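Local coordinates for iron-regulated ABC transporter siderophore-binding protein SirA (Staphylococcus aureus subsp. aureus, PDB 3MWF) that binds the iron complex of the siderophore staphyloferrin B and probably delivers it to an ABC transporter for uptake into the cell, at residues S48-P53 with L266-W271. Sequence-based numbering, arbitrary orientation.
Sequences SWTQKP and LDEITW. With SE8 (5-[(2-{[(3S)-5-{[(2S)-2-amino-2-carboxyethyl]amino}-3-carboxy-3-hydroxy-5-oxopentanoyl]amino}ethyl)amino]-2,5-dioxopentanoic acid), chain C.
Thr50 and Ile269 bring the loop 48-53 and the start of helix 268-273 together, their CA atoms 8.0 Å apart, so that side chains and one bridging water span the gap. Ile269 CD1 lies over one face of the Gln51 amide, 3.3 Å from Gln51 OE1 and nearly as close to CD and NE2. That oxygen is also hydrogen-bonded to the backbone N of Glu56, which ties the amide back to its own loop while the methyl rests on it. Farther back along the isoleucine, CG1 meets Thr50 OG1 at 3.9 Å.

Thr50 and Glu268 reach for each other from opposite directions. The methyl CG2 of Thr50 comes within 3.7 Å of Glu268 OE2, and the polar link beside it runs through a water, 2.8 Å from Thr50 OG1 and donating to Glu268 OE2 at 2.6 Å. With chi1 at 62°, the threonine hydroxyl sits between backbone N and carbonyl carbon, where it can meet this water. Glu268 OE1 bonds instead to Ser228 OG, so both carboxylate oxygens have partners.

Ser48 OG donates to Thr50 O, tilted 32° from the carbonyl plane, within a loop also closed by a bond from Ser48 N to Pro53 O. Across the gap, Asp267 N-caps the helix, its OD1 accepting from Ile269 N through the anti lone pair.

Beside this bridge, Trp49 lays one ring face against the ligand, with atom N4 of SE8 3.4 Å from CH2, and Asn272 ND2 hydrogen-bonds the ligand from the same helix. The loop follows strand 44-45 of the six-stranded sheet, and helix 268-273 follows strand 262-263 of the five-stranded one. The contact thus joins the two lobes beside the bound siderophore, consistent with a two-lobed periplasmic binding protein fold closed on its ligand.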
ATOM      1  N   SER A  48       8.712 -10.414   2.380  1.00 13.14           N
ATOM      2  CA  SER A  48       7.880  -9.832   1.344  1.00 12.00           C
ATOM      3  C   SER A  48       6.741 -10.769   0.973  1.00 11.86           C
ATOM      4  O   SER A  48       6.841 -11.993   1.111  1.00 12.47           O
ATOM      5  CB  SER A  48       8.731  -9.503   0.112  1.00 13.16           C
ATOM      6  OG  SER A  48       9.472 -10.661  -0.299  1.00 12.93           O
ATOM      7  N   TRP A  49       5.645 -10.211   0.456  1.00 11.21           N
ATOM      8  CA  TRP A  49       4.515 -11.032   0.117  1.00 11.11           C
ATOM      9  C   TRP A  49       4.775 -11.921  -1.099  1.00 11.56           C
ATOM     10  O   TRP A  49       4.241 -13.043  -1.200  1.00 12.82           O
ATOM     11  CB  TRP A  49       3.312 -10.152  -0.220  1.00 11.08           C
ATOM     12  CG  TRP A  49       2.644  -9.462   0.941  1.00 10.96           C
ATOM     13  CD1 TRP A  49       2.580  -8.116   1.152  1.00 12.01           C
ATOM     14  CD2 TRP A  49       1.931 -10.081   2.014  1.00 11.56           C
ATOM     15  NE1 TRP A  49       1.886  -7.847   2.325  1.00 11.87           N
ATOM     16  CE2 TRP A  49       1.453  -9.033   2.857  1.00 10.58           C
ATOM     17  CE3 TRP A  49       1.631 -11.406   2.339  1.00 11.61           C
ATOM     18  CZ2 TRP A  49       0.696  -9.273   4.017  1.00 11.50           C
ATOM     19  CZ3 TRP A  49       0.882 -11.661   3.509  1.00 12.83           C
ATOM     20  CH2 TRP A  49       0.412 -10.589   4.326  1.00 11.91           C
ATOM     21  N   THR A  50       5.545 -11.389  -2.031  1.00 11.81           N
ATOM     22  CA  THR A  50       5.981 -12.171  -3.214  1.00 12.72           C
ATOM     23  C   THR A  50       7.465 -11.898  -3.362  1.00 13.43           C
ATOM     24  O   THR A  50       8.023 -11.094  -2.604  1.00 13.38           O
ATOM     25  CB  THR A  50       5.253 -11.743  -4.511  1.00 12.60           C
ATOM     26  OG1 THR A  50       5.560 -10.362  -4.786  1.00 14.11           O
ATOM     27  CG2 THR A  50       3.735 -11.970  -4.413  1.00 13.59           C
ATOM     28  N   GLN A  51       8.119 -12.563  -4.325  1.00 12.93           N
ATOM     29  CA  GLN A  51       9.584 -12.438  -4.450  1.00 14.57           C
ATOM     30  C   GLN A  51      10.267 -12.711  -3.105  1.00 14.21           C
ATOM     31  O   GLN A  51      11.248 -12.067  -2.778  1.00 14.71           O
ATOM     32  CB  GLN A  51       9.988 -11.057  -4.954  1.00 14.85           C
ATOM     33  CG  GLN A  51       9.359 -10.730  -6.325  1.00 15.70           C
ATOM     34  CD  GLN A  51       9.790  -9.395  -6.875  1.00 15.72           C
ATOM     35  OE1 GLN A  51      10.235  -8.512  -6.148  1.00 16.79           O
ATOM     36  NE2 GLN A  51       9.656  -9.241  -8.198  1.00 18.52           N
ATOM     37  N   LYS A  52       9.768 -13.704  -2.372  1.00 14.40           N
ATOM     38  CA  LYS A  52      10.267 -13.933  -1.011  1.00 15.03           C
ATOM     39  C   LYS A  52      11.753 -14.255  -1.029  1.00 15.67           C
ATOM     40  O   LYS A  52      12.221 -14.921  -1.960  1.00 15.55           O
ATOM     41  CB  LYS A  52       9.529 -15.108  -0.378  1.00 14.99           C
ATOM     42  CG  LYS A  52       8.039 -14.908  -0.211  1.00 18.84           C
ATOM     43  CD  LYS A  52       7.439 -16.043   0.614  1.00 22.09           C
ATOM     44  CE  LYS A  52       5.955 -15.798   0.823  1.00 29.56           C
ATOM     45  NZ  LYS A  52       5.438 -16.610   1.991  1.00 31.55           N
ATOM     46  N   PRO A  53      12.497 -13.850   0.001  1.00 15.65           N
ATOM     47  CA  PRO A  53      12.059 -13.176   1.236  1.00 15.68           C
ATOM     48  C   PRO A  53      12.047 -11.649   1.175  1.00 14.97           C
ATOM     49  O   PRO A  53      11.552 -11.024   2.123  1.00 13.62           O
ATOM     50  CB  PRO A  53      13.120 -13.635   2.240  1.00 15.84           C
ATOM     51  CG  PRO A  53      14.328 -13.701   1.448  1.00 17.64           C
ATOM     52  CD  PRO A  53      13.909 -14.276   0.113  1.00 15.57           C
ATOM     53  N   LEU A 266      -0.714  -4.641 -14.272  1.00 24.68           N
ATOM     54  CA  LEU A 266       0.021  -3.682 -13.490  1.00 21.55           C
ATOM     55  C   LEU A 266       0.872  -4.478 -12.513  1.00 19.92           C
ATOM     56  O   LEU A 266       0.505  -5.592 -12.166  1.00 20.68           O
ATOM     57  CB  LEU A 266      -0.979  -2.826 -12.734  1.00 21.05           C
ATOM     58  CG  LEU A 266      -1.933  -2.050 -13.643  1.00 19.85           C
ATOM     59  CD1 LEU A 266      -2.979  -1.388 -12.776  1.00 20.17           C
ATOM     60  CD2 LEU A 266      -1.151  -1.010 -14.439  1.00 20.64           C
ATOM     61  N   ASP A 267       1.981  -3.905 -12.073  1.00 17.25           N
ATOM     62  CA  ASP A 267       2.861  -4.598 -11.131  1.00 15.84           C
ATOM     63  C   ASP A 267       2.212  -4.593  -9.757  1.00 14.64           C
ATOM     64  O   ASP A 267       2.057  -3.524  -9.159  1.00 13.46           O
ATOM     65  CB  ASP A 267       4.209  -3.881 -11.048  1.00 16.14           C
ATOM     66  CG  ASP A 267       5.261  -4.740 -10.423  1.00 20.23           C
ATOM     67  OD1 ASP A 267       5.031  -5.340  -9.339  1.00 21.31           O
ATOM     68  OD2 ASP A 267       6.325  -4.875 -11.035  1.00 24.34           O
ATOM     69  N   GLU A 268       1.850  -5.769  -9.258  1.00 13.43           N
ATOM     70  CA  GLU A 268       1.221  -5.860  -7.913  1.00 12.62           C
ATOM     71  C   GLU A 268       2.082  -5.270  -6.792  1.00 12.71           C
ATOM     72  O   GLU A 268       1.545  -4.831  -5.767  1.00 11.98           O
ATOM     73  CB  GLU A 268       0.841  -7.313  -7.567  1.00 12.06           C
ATOM     74  CG  GLU A 268       2.080  -8.252  -7.487  1.00 11.45           C
ATOM     75  CD  GLU A 268       1.741  -9.687  -7.165  1.00 12.44           C
ATOM     76  OE1 GLU A 268       0.752  -9.999  -6.476  1.00 13.97           O
ATOM     77  OE2 GLU A 268       2.503 -10.553  -7.618  1.00 14.96           O
ATOM     78  N   ILE A 269       3.413  -5.278  -6.958  1.00 11.98           N
ATOM     79  CA  ILE A 269       4.289  -4.772  -5.884  1.00 12.34           C
ATOM     80  C   ILE A 269       4.145  -3.260  -5.758  1.00 12.82           C
ATOM     81  O   ILE A 269       3.913  -2.741  -4.668  1.00 13.00           O
ATOM     82  CB  ILE A 269       5.758  -5.187  -6.120  1.00 12.02           C
ATOM     83  CG1 ILE A 269       5.832  -6.708  -6.117  1.00 14.28           C
ATOM     84  CG2 ILE A 269       6.672  -4.586  -5.044  1.00 14.43           C
ATOM     85  CD1 ILE A 269       7.213  -7.235  -6.598  1.00 16.18           C
ATOM     86  N   THR A 270       4.216  -2.581  -6.899  1.00 12.89           N
ATOM     87  CA  THR A 270       3.993  -1.128  -6.952  1.00 12.89           C
ATOM     88  C   THR A 270       2.575  -0.738  -6.515  1.00 12.59           C
ATOM     89  O   THR A 270       2.387   0.230  -5.763  1.00 12.54           O
ATOM     90  CB  THR A 270       4.236  -0.637  -8.369  1.00 12.78           C
ATOM     91  OG1 THR A 270       5.626  -0.811  -8.640  1.00 15.28           O
ATOM     92  CG2 THR A 270       3.891   0.871  -8.535  1.00 14.02           C
ATOM     93  N   TRP A 271       1.600  -1.489  -7.022  1.00 11.81           N
ATOM     94  CA  TRP A 271       0.205  -1.110  -6.891  1.00 11.94           C
ATOM     95  C   TRP A 271      -0.435  -1.495  -5.572  1.00 11.86           C
ATOM     96  O   TRP A 271      -1.496  -0.955  -5.232  1.00 11.69           O
ATOM     97  CB  TRP A 271      -0.623  -1.618  -8.081  1.00 12.71           C
ATOM     98  CG  TRP A 271      -0.441  -0.712  -9.273  1.00 14.04           C
ATOM     99  CD1 TRP A 271       0.637  -0.677 -10.131  1.00 16.29           C
ATOM    100  CD2 TRP A 271      -1.325   0.331  -9.686  1.00 14.10           C
ATOM    101  NE1 TRP A 271       0.458   0.327 -11.066  1.00 16.54           N
ATOM    102  CE2 TRP A 271      -0.734   0.964 -10.808  1.00 15.67           C
ATOM    103  CE3 TRP A 271      -2.566   0.799  -9.213  1.00 16.64           C
ATOM    104  CZ2 TRP A 271      -1.355   2.032 -11.482  1.00 17.77           C
ATOM    105  CZ3 TRP A 271      -3.187   1.860  -9.876  1.00 18.87           C
ATOM    106  CH2 TRP A 271      -2.580   2.464 -11.010  1.00 18.11           C
TER
HETATM  107  C1  SE8 C   1      -3.261 -11.336   3.982  1.00 15.32           C
HETATM  108  C2  SE8 C   1      -3.481 -11.625   2.523  1.00 15.19           C
HETATM  109  C3  SE8 C   1      -2.195 -11.434   1.734  1.00 12.64           C
HETATM  110  N4  SE8 C   1      -1.747 -10.045   1.708  1.00 12.67           N
HETATM  111  C5  SE8 C   1      -2.068  -9.226   0.727  1.00 14.42           C
HETATM  112  C6  SE8 C   1      -1.683  -7.777   0.899  1.00 12.23           C
HETATM  113  C7  SE8 C   1      -2.731  -7.030   1.725  1.00 13.83           C
HETATM  114  C8  SE8 C   1      -2.194  -5.615   2.009  1.00 12.42           C
HETATM  115  C9  SE8 C   1      -3.213  -4.666   2.636  1.00 12.89           C
HETATM  116  N10 SE8 C   1      -4.096  -5.176   3.493  1.00 12.42           N
HETATM  117  C11 SE8 C   1      -5.045  -4.286   4.121  1.00 16.54           C
HETATM  118  C12 SE8 C   1      -4.873  -4.286   5.630  1.00 22.20           C
HETATM  119  N13 SE8 C   1      -6.055  -3.784   6.319  1.00 28.35           N
HETATM  120  C14 SE8 C   1      -7.154  -4.542   6.610  1.00 30.94           C
HETATM  121  C15 SE8 C   1      -7.046  -6.038   6.605  1.00 31.51           C
HETATM  122  C16 SE8 C   1      -7.155  -6.371   5.138  1.00 27.47           C
HETATM  123  C17 SE8 C   1      -6.398  -7.579   4.682  1.00 23.01           C
HETATM  124  C18 SE8 C   1      -7.231  -8.561   4.007  1.00 22.62           C
HETATM  125  O19 SE8 C   1      -2.638 -12.185   4.671  1.00 14.72           O
HETATM  126  O20 SE8 C   1      -3.750 -10.292   4.458  1.00 13.74           O
HETATM  127  N21 SE8 C   1      -4.545 -10.737   2.014  1.00 13.76           N
HETATM  128  O22 SE8 C   1      -2.652  -9.567  -0.284  1.00 14.01           O
HETATM  129  C23 SE8 C   1      -4.060  -7.009   0.991  1.00 13.21           C
HETATM  130  O24 SE8 C   1      -4.215  -6.229   0.018  1.00 13.16           O
HETATM  131  O25 SE8 C   1      -4.993  -7.758   1.374  1.00 12.77           O
HETATM  132  O26 SE8 C   1      -2.962  -7.760   2.944  1.00 13.11           O
HETATM  133  O27 SE8 C   1      -3.181  -3.474   2.350  1.00 12.69           O
HETATM  134  O28 SE8 C   1      -8.244  -4.056   6.849  1.00 37.49           O
HETATM  135  O29 SE8 C   1      -5.168  -7.670   4.738  1.00 16.88           O
HETATM  136  O30 SE8 C   1      -6.697  -9.316   3.201  1.00 16.43           O
HETATM  137  O31 SE8 C   1      -8.470  -8.592   4.221  1.00 27.30           O
HETATM  138  O   HOH W   1       5.091 -10.269  -7.550  1.00 15.77           O